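Local atomic coordinates of putative cytochrome P450 154A1 (Streptomyces coelicolor, PDB entry 1ODO), a protein that belongs to the haem-containing cytochrome P450 family and holds 4-phenyl-1H-imidazole in a pocket beside its haem. Residues 79-84 and 173-178; 126-131 and 141-146. All coordinates share one frame; numbering follows the deposited sequence.

In the fold
Contacts 1 and 2 lie in different parts of one largely helical cytochrome P450 chain, their centres about 29 Å apart and their nearest atoms about 8 Å apart. Along the sequence 79-84 comes first, then 126-131 and 141-146, and last 173-178, so that both halves of contact 2 fall between the halves of contact 1. Contact 1 joins the short helix 80-83 to helix 161-175 and lines the ligand pocket; contact 2 joins helix 108-131 to helix 140-145 and is helix packing away from that pocket. Glu245 joins their surroundings: Phe175 packs on it, and its carboxylate is hydrogen-bonded to Tyr146, so the two regions are probably coupled through this residue.

Contact 1. Residues 79-84 and 173-178. With PIM (4-phenyl-1H-imidazole), chain C.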
ATOM      1  N   ALA A  79      13.328  -9.120   5.095  1.00 12.94           N
ATOM      2  CA  ALA A  79      13.665  -8.739   6.464  1.00 13.14           C
ATOM      3  C   ALA A  79      13.277  -7.320   6.874  1.00 12.22           C
ATOM      4  O   ALA A  79      12.822  -7.100   7.996  1.00 11.72           O
ATOM      5  CB  ALA A  79      15.162  -8.953   6.704  1.00 13.97           C
ATOM      6  N   LEU A  80      13.454  -6.357   5.974  1.00 13.88           N
ATOM      7  CA  LEU A  80      13.117  -4.969   6.287  1.00 13.62           C
ATOM      8  C   LEU A  80      11.669  -4.774   6.740  1.00 14.60           C
ATOM      9  O   LEU A  80      11.377  -3.895   7.551  1.00 13.96           O
ATOM     10  CB  LEU A  80      13.395  -4.068   5.082  1.00 15.22           C
ATOM     11  CG  LEU A  80      13.198  -2.568   5.329  1.00 16.04           C
ATOM     12  CD1 LEU A  80      14.206  -2.083   6.369  1.00 17.27           C
ATOM     13  CD2 LEU A  80      13.369  -1.799   4.026  1.00 16.15           C
ATOM     14  N   TRP A  81      10.765  -5.595   6.220  1.00 12.78           N
ATOM     15  CA  TRP A  81       9.358  -5.483   6.590  1.00 13.57           C
ATOM     16  C   TRP A  81       9.084  -5.806   8.054  1.00 13.28           C
ATOM     17  O   TRP A  81       8.083  -5.353   8.614  1.00 12.76           O
ATOM     18  CB  TRP A  81       8.498  -6.401   5.713  1.00 14.31           C
ATOM     19  CG  TRP A  81       8.318  -5.898   4.317  1.00 14.44           C
ATOM     20  CD1 TRP A  81       9.209  -5.989   3.287  1.00 15.54           C
ATOM     21  CD2 TRP A  81       7.189  -5.177   3.810  1.00 14.65           C
ATOM     22  NE1 TRP A  81       8.706  -5.368   2.168  1.00 17.60           N
ATOM     23  CE2 TRP A  81       7.468  -4.860   2.461  1.00 16.46           C
ATOM     24  CE3 TRP A  81       5.969  -4.766   4.365  1.00 14.67           C
ATOM     25  CZ2 TRP A  81       6.569  -4.149   1.658  1.00 15.47           C
ATOM     26  CZ3 TRP A  81       5.077  -4.060   3.569  1.00 15.74           C
ATOM     27  CH2 TRP A  81       5.384  -3.757   2.226  1.00 17.07           C
ATOM     28  N   VAL A  82       9.972  -6.579   8.673  1.00 12.34           N
ATOM     29  CA  VAL A  82       9.790  -6.951  10.073  1.00 14.40           C
ATOM     30  C   VAL A  82      10.930  -6.513  10.987  1.00 14.66           C
ATOM     31  O   VAL A  82      10.829  -6.649  12.205  1.00 15.86           O
ATOM     32  CB  VAL A  82       9.629  -8.489  10.214  1.00 14.18           C
ATOM     33  CG1 VAL A  82       8.486  -8.978   9.328  1.00 12.42           C
ATOM     34  CG2 VAL A  82      10.932  -9.193   9.841  1.00 14.70           C
ATOM     35  N   ALA A  83      12.000  -5.976  10.409  1.00 13.20           N
ATOM     36  CA  ALA A  83      13.144  -5.539  11.200  1.00 15.05           C
ATOM     37  C   ALA A  83      13.154  -4.066  11.600  1.00 15.15           C
ATOM     38  O   ALA A  83      13.887  -3.681  12.515  1.00 14.83           O
ATOM     39  CB  ALA A  83      14.446  -5.891  10.467  1.00 16.50           C
ATOM     40  N   VAL A  84      12.358  -3.242  10.925  1.00 14.42           N
ATOM     41  CA  VAL A  84      12.315  -1.821  11.256  1.00 14.52           C
ATOM     42  C   VAL A  84      11.758  -1.642  12.661  1.00 14.49           C
ATOM     43  O   VAL A  84      11.115  -2.538  13.203  1.00 15.42           O
ATOM     44  CB  VAL A  84      11.413  -1.011  10.284  1.00 13.34           C
ATOM     45  CG1 VAL A  84      12.065  -0.918   8.905  1.00 14.49           C
ATOM     46  CG2 VAL A  84      10.038  -1.659  10.184  1.00 13.45           C
ATOM     47  N   GLY A 173      12.333  -0.803  -4.842  1.00 13.40           N
ATOM     48  CA  GLY A 173      13.054  -1.983  -4.396  1.00 13.43           C
ATOM     49  C   GLY A 173      12.438  -2.632  -3.167  1.00 12.34           C
ATOM     50  O   GLY A 173      12.476  -3.852  -3.021  1.00 12.63           O
ATOM     51  N   VAL A 174      11.878  -1.821  -2.275  1.00 12.18           N
ATOM     52  CA  VAL A 174      11.260  -2.344  -1.059  1.00 13.28           C
ATOM     53  C   VAL A 174      10.120  -3.309  -1.388  1.00 13.65           C
ATOM     54  O   VAL A 174       9.886  -4.275  -0.656  1.00 15.12           O
ATOM     55  CB  VAL A 174      10.733  -1.200  -0.162  1.00 12.46           C
ATOM     56  CG1 VAL A 174       9.933  -1.770   1.007  1.00 15.04           C
ATOM     57  CG2 VAL A 174      11.907  -0.377   0.364  1.00 13.76           C
ATOM     58  N   PHE A 175       9.421  -3.051  -2.490  1.00 15.00           N
ATOM     59  CA  PHE A 175       8.312  -3.910  -2.899  1.00 14.36           C
ATOM     60  C   PHE A 175       8.696  -4.957  -3.946  1.00 14.05           C
ATOM     61  O   PHE A 175       7.868  -5.778  -4.339  1.00 14.69           O
ATOM     62  CB  PHE A 175       7.145  -3.069  -3.426  1.00 15.46           C
ATOM     63  CG  PHE A 175       6.425  -2.301  -2.354  1.00 16.47           C
ATOM     64  CD1 PHE A 175       6.962  -1.124  -1.843  1.00 16.13           C
ATOM     65  CD2 PHE A 175       5.223  -2.770  -1.836  1.00 15.12           C
ATOM     66  CE1 PHE A 175       6.309  -0.422  -0.829  1.00 17.06           C
ATOM     67  CE2 PHE A 175       4.563  -2.077  -0.823  1.00 18.00           C
ATOM     68  CZ  PHE A 175       5.108  -0.900  -0.319  1.00 17.12           C
ATOM     69  N   ASP A 176       9.947  -4.928  -4.394  1.00 13.62           N
ATOM     70  CA  ASP A 176      10.415  -5.886  -5.394  1.00 13.79           C
ATOM     71  C   ASP A 176      10.729  -7.221  -4.722  1.00 14.35           C
ATOM     72  O   ASP A 176      11.839  -7.431  -4.232  1.00 14.56           O
ATOM     73  CB  ASP A 176      11.675  -5.358  -6.078  1.00 16.49           C
ATOM     74  CG  ASP A 176      12.082  -6.200  -7.266  1.00 16.39           C
ATOM     75  OD1 ASP A 176      11.660  -7.375  -7.334  1.00 16.90           O
ATOM     76  OD2 ASP A 176      12.827  -5.687  -8.124  1.00 17.33           O
ATOM     77  N   THR A 177       9.761  -8.129  -4.712  1.00 13.74           N
ATOM     78  CA  THR A 177       9.959  -9.430  -4.089  1.00 13.56           C
ATOM     79  C   THR A 177      10.743 -10.442  -4.923  1.00 14.72           C
ATOM     80  O   THR A 177      10.808 -11.620  -4.565  1.00 14.43           O
ATOM     81  CB  THR A 177       8.603 -10.043  -3.664  1.00 14.35           C
ATOM     82  OG1 THR A 177       7.703 -10.037  -4.773  1.00 12.75           O
ATOM     83  CG2 THR A 177       7.988  -9.229  -2.522  1.00 12.69           C
ATOM     84  N   THR A 178      11.335  -9.990  -6.027  1.00 13.96           N
ATOM     85  CA  THR A 178      12.116 -10.882  -6.884  1.00 15.28           C
ATOM     86  C   THR A 178      13.606 -10.747  -6.543  1.00 16.31           C
ATOM     87  O   THR A 178      14.434 -11.519  -7.022  1.00 16.44           O
ATOM     88  CB  THR A 178      11.927 -10.569  -8.397  1.00 16.50           C
ATOM     89  OG1 THR A 178      12.523  -9.301  -8.714  1.00 15.74           O
ATOM     90  CG2 THR A 178      10.440 -10.530  -8.752  1.00 16.72           C
TER
HETATM   91  N1  PIM C1408       2.763   1.367   2.213  1.00 12.63           N
HETATM   92  C2  PIM C1408       1.482   1.890   2.278  1.00 12.66           C
HETATM   93  N3  PIM C1408       1.106   1.856   3.456  1.00 14.45           N
HETATM   94  C4  PIM C1408       2.046   1.339   4.228  1.00 13.52           C
HETATM   95  C5  PIM C1408       3.100   1.023   3.469  1.00 11.80           C
HETATM   96  C6  PIM C1408       4.428   0.417   3.833  1.00 12.74           C
HETATM   97  C7  PIM C1408       5.566   0.731   3.020  1.00 13.84           C
HETATM   98  C8  PIM C1408       6.845   0.152   3.364  1.00 15.35           C
HETATM   99  C9  PIM C1408       6.926  -0.703   4.491  1.00 13.51           C
HETATM  100  C10 PIM C1408       5.792  -1.007   5.292  1.00 14.94           C
HETATM  101  C11 PIM C1408       4.545  -0.420   4.925  1.00 12.69           C
HETATM  102  O   HOH W   1      11.403  -6.102   0.423  1.00 23.40           O
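The short helix 80-83 passes the late part of helix 161-175 with the CA atoms of Leu80 and Val174 8.0 Å apart. Of the side chains that meet here, the indole of Trp81 contributes most of the contact surface. Its NE1 donates to the backbone oxygen Val174 O at 3.2 Å and 157°; the oxygen lies near the indole plane, whereas the donor is tilted from the carbonyl plane. Water 1 also donates to Val174 O, at 2.6 Å, and receives a weak bond from Trp81 NE1. Tryptophan suits this place by combining one donor with a broad apolar surface. With Trp81 CG anti to the carbonyl carbon (chi1 -74°), the six-membered ring reaches Phe175 edge first: CH2 comes within 3.6 Å of Phe175 CE2. The result is a T-shaped pair, centroids 5.2 Å apart and planes at 88°, with the phenylalanine giving its face. Beside it, Val174 turns CG1 to the indole and CG2 to Leu80 CD2, 4.2 Å away, its two methyl branches serving two neighbours at once. The ligand 4-phenyl-1H-imidazole lies over one indole face, its C10 3.6 Å from Trp81 CZ3, while its C7 is 3.7 Å from Phe175 CZ. Ile394 touches both aromatic residues. The edge-to-face pair thus lines the pocket against the phenyl group, Trp81 by a face, and is built from the B-C region and helix F, as in the distal haem pocket of cytochromes P450.

Contact 2. Residues 126-131 and 141-146; sequences VDRLAE and RQELAY
Arg128 NH2 and Glu143 OE1, 3.5 Å apart, make the salt bridge between the two helices, a long one that is probably more electrostatic than directional. The oxygen approaches the guanidinium at its edge, near its plane, but the carboxylate is turned 62° from that plane. Glu143 folds at chi2 (-51°), bringing its acid group towards the arginine; charged side chains suit this edge of the contact, where Arg128 is exposed and Glu143 partly so. Nearer the backbone, Leu129 CD2 packs on Glu143 CB at 3.7 Å, so the glutamate serves an apolar neighbour with its base and a cation with its carboxylate. The CA atoms of Leu129 and Glu143 are 7.4 Å apart. By order in the chain these are helices D and E of the P450 fold, which pack with helix L; accordingly Leu129 and Leu144, buried leucines, both rest on Leu371 of helix 357-374. The second segment contains a pi-type turn, in which Tyr146 N bonds Arg141 O at 2.8 Å. Around that turn Arg141 NH2 donates to Tyr146 OH at 3.1 Å, the hydroxyl oxygen lying out of the guanidinium plane. Arg141 NH1 forms a salt bridge with Asp252 OD2, which probably balances the charge of this buried arginine.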
ATOM      1  N   VAL A 126      -2.505  17.193 -14.460  1.00 18.08           N
ATOM      2  CA  VAL A 126      -3.455  16.967 -15.540  1.00 19.82           C
ATOM      3  C   VAL A 126      -3.229  18.007 -16.638  1.00 21.08           C
ATOM      4  O   VAL A 126      -3.313  17.687 -17.822  1.00 21.86           O
ATOM      5  CB  VAL A 126      -4.913  17.013 -15.028  1.00 20.22           C
ATOM      6  CG1 VAL A 126      -5.888  16.873 -16.196  1.00 21.58           C
ATOM      7  CG2 VAL A 126      -5.135  15.880 -14.033  1.00 19.88           C
ATOM      8  N   ASP A 127      -2.927  19.246 -16.249  1.00 21.48           N
ATOM      9  CA  ASP A 127      -2.685  20.300 -17.233  1.00 24.03           C
ATOM     10  C   ASP A 127      -1.509  19.881 -18.110  1.00 24.99           C
ATOM     11  O   ASP A 127      -1.531  20.063 -19.328  1.00 24.39           O
ATOM     12  CB  ASP A 127      -2.336  21.630 -16.558  1.00 25.35           C
ATOM     13  CG  ASP A 127      -3.533  22.303 -15.929  1.00 27.35           C
ATOM     14  OD1 ASP A 127      -4.670  22.043 -16.371  1.00 29.01           O
ATOM     15  OD2 ASP A 127      -3.331  23.110 -15.000  1.00 32.66           O
ATOM     16  N   ARG A 128      -0.478  19.322 -17.477  1.00 24.38           N
ATOM     17  CA  ARG A 128       0.711  18.872 -18.193  1.00 25.88           C
ATOM     18  C   ARG A 128       0.345  17.832 -19.238  1.00 24.75           C
ATOM     19  O   ARG A 128       0.880  17.836 -20.345  1.00 24.46           O
ATOM     20  CB  ARG A 128       1.727  18.277 -17.220  1.00 27.95           C
ATOM     21  CG  ARG A 128       2.545  19.299 -16.455  1.00 33.48           C
ATOM     22  CD  ARG A 128       3.330  18.613 -15.350  1.00 38.92           C
ATOM     23  NE  ARG A 128       3.845  17.314 -15.779  1.00 42.98           N
ATOM     24  CZ  ARG A 128       4.496  16.468 -14.986  1.00 44.00           C
ATOM     25  NH1 ARG A 128       4.716  16.784 -13.716  1.00 46.78           N
ATOM     26  NH2 ARG A 128       4.924  15.304 -15.459  1.00 45.89           N
ATOM     27  N   LEU A 129      -0.563  16.932 -18.878  1.00 24.45           N
ATOM     28  CA  LEU A 129      -0.999  15.887 -19.792  1.00 23.46           C
ATOM     29  C   LEU A 129      -1.622  16.530 -21.023  1.00 24.20           C
ATOM     30  O   LEU A 129      -1.427  16.071 -22.145  1.00 24.10           O
ATOM     31  CB  LEU A 129      -2.042  14.990 -19.119  1.00 21.22           C
ATOM     32  CG  LEU A 129      -1.581  14.097 -17.966  1.00 20.60           C
ATOM     33  CD1 LEU A 129      -2.785  13.406 -17.340  1.00 21.40           C
ATOM     34  CD2 LEU A 129      -0.586  13.073 -18.477  1.00 20.78           C
ATOM     35  N   ALA A 130      -2.375  17.599 -20.792  1.00 25.86           N
ATOM     36  CA  ALA A 130      -3.045  18.327 -21.866  1.00 29.80           C
ATOM     37  C   ALA A 130      -2.081  18.984 -22.846  1.00 31.85           C
ATOM     38  O   ALA A 130      -2.469  19.327 -23.962  1.00 33.61           O
ATOM     39  CB  ALA A 130      -3.974  19.376 -21.273  1.00 28.38           C
ATOM     40  N   GLU A 131      -0.831  19.161 -22.433  1.00 34.56           N
ATOM     41  CA  GLU A 131       0.173  19.783 -23.294  1.00 36.31           C
ATOM     42  C   GLU A 131       0.923  18.750 -24.129  1.00 37.74           C
ATOM     43  O   GLU A 131       1.594  19.096 -25.103  1.00 37.57           O
ATOM     44  CB  GLU A 131       1.170  20.579 -22.449  1.00 37.80           C
ATOM     45  CG  GLU A 131       0.517  21.497 -21.435  1.00 39.75           C
ATOM     46  CD  GLU A 131       1.524  22.270 -20.607  1.00 41.79           C
ATOM     47  OE1 GLU A 131       2.504  21.658 -20.121  1.00 42.61           O
ATOM     48  OE2 GLU A 131       1.329  23.496 -20.435  1.00 42.83           O
ATOM     49  N   ARG A 141       0.734   5.773 -15.799  1.00 16.48           N
ATOM     50  CA  ARG A 141       1.353   5.368 -14.546  1.00 16.03           C
ATOM     51  C   ARG A 141       2.521   6.302 -14.234  1.00 16.62           C
ATOM     52  O   ARG A 141       2.668   6.777 -13.107  1.00 16.31           O
ATOM     53  CB  ARG A 141       1.835   3.912 -14.636  1.00 16.27           C
ATOM     54  CG  ARG A 141       2.335   3.340 -13.308  1.00 15.91           C
ATOM     55  CD  ARG A 141       2.696   1.859 -13.422  1.00 16.82           C
ATOM     56  NE  ARG A 141       3.345   1.371 -12.206  1.00 16.64           N
ATOM     57  CZ  ARG A 141       2.702   0.995 -11.105  1.00 16.45           C
ATOM     58  NH1 ARG A 141       1.377   1.031 -11.053  1.00 15.31           N
ATOM     59  NH2 ARG A 141       3.390   0.607 -10.040  1.00 15.79           N
ATOM     60  N   GLN A 142       3.336   6.588 -15.246  1.00 16.89           N
ATOM     61  CA  GLN A 142       4.486   7.468 -15.068  1.00 17.51           C
ATOM     62  C   GLN A 142       4.155   8.961 -15.075  1.00 16.57           C
ATOM     63  O   GLN A 142       4.807   9.744 -14.387  1.00 16.30           O
ATOM     64  CB  GLN A 142       5.530   7.200 -16.157  1.00 20.33           C
ATOM     65  CG  GLN A 142       6.156   5.814 -16.121  1.00 22.57           C
ATOM     66  CD  GLN A 142       6.812   5.508 -14.789  1.00 24.91           C
ATOM     67  OE1 GLN A 142       7.551   6.329 -14.245  1.00 25.97           O
ATOM     68  NE2 GLN A 142       6.548   4.318 -14.257  1.00 24.87           N
ATOM     69  N   GLU A 143       3.145   9.360 -15.843  1.00 16.80           N
ATOM     70  CA  GLU A 143       2.773  10.768 -15.918  1.00 17.67           C
ATOM     71  C   GLU A 143       1.752  11.288 -14.911  1.00 16.89           C
ATOM     72  O   GLU A 143       1.586  12.503 -14.775  1.00 16.77           O
ATOM     73  CB  GLU A 143       2.307  11.100 -17.341  1.00 20.28           C
ATOM     74  CG  GLU A 143       3.363  10.812 -18.405  1.00 22.68           C
ATOM     75  CD  GLU A 143       4.708  11.434 -18.068  1.00 25.54           C
ATOM     76  OE1 GLU A 143       4.743  12.644 -17.769  1.00 25.36           O
ATOM     77  OE2 GLU A 143       5.731  10.713 -18.099  1.00 26.64           O
ATOM     78  N   LEU A 144       1.071  10.392 -14.201  1.00 15.28           N
ATOM     79  CA  LEU A 144       0.078  10.820 -13.218  1.00 15.33           C
ATOM     80  C   LEU A 144       0.079   9.993 -11.936  1.00 14.51           C
ATOM     81  O   LEU A 144       0.244  10.530 -10.841  1.00 13.85           O
ATOM     82  CB  LEU A 144      -1.333  10.788 -13.825  1.00 14.46           C
ATOM     83  CG  LEU A 144      -2.470  11.130 -12.848  1.00 15.42           C
ATOM     84  CD1 LEU A 144      -2.298  12.562 -12.348  1.00 15.55           C
ATOM     85  CD2 LEU A 144      -3.821  10.965 -13.526  1.00 16.67           C
ATOM     86  N   ALA A 145      -0.105   8.685 -12.078  1.00 15.27           N
ATOM     87  CA  ALA A 145      -0.139   7.779 -10.932  1.00 14.54           C
ATOM     88  C   ALA A 145       1.067   7.872  -9.990  1.00 14.16           C
ATOM     89  O   ALA A 145       0.902   7.905  -8.772  1.00 13.29           O
ATOM     90  CB  ALA A 145      -0.324   6.333 -11.421  1.00 16.50           C
ATOM     91  N   TYR A 146       2.273   7.917 -10.547  1.00 14.23           N
ATOM     92  CA  TYR A 146       3.479   8.004  -9.728  1.00 15.04           C
ATOM     93  C   TYR A 146       3.786   9.392  -9.158  1.00 14.81           C
ATOM     94  O   TYR A 146       4.011   9.538  -7.957  1.00 14.64           O
ATOM     95  CB  TYR A 146       4.699   7.507 -10.518  1.00 16.17           C
ATOM     96  CG  TYR A 146       5.057   6.050 -10.277  1.00 19.26           C
ATOM     97  CD1 TYR A 146       5.134   5.142 -11.336  1.00 19.56           C
ATOM     98  CD2 TYR A 146       5.343   5.587  -8.991  1.00 20.53           C
ATOM     99  CE1 TYR A 146       5.488   3.807 -11.121  1.00 21.53           C
ATOM    100  CE2 TYR A 146       5.697   4.255  -8.766  1.00 22.21           C
ATOM    101  CZ  TYR A 146       5.767   3.372  -9.833  1.00 22.36           C
ATOM    102  OH  TYR A 146       6.107   2.056  -9.609  1.00 23.98           O
TER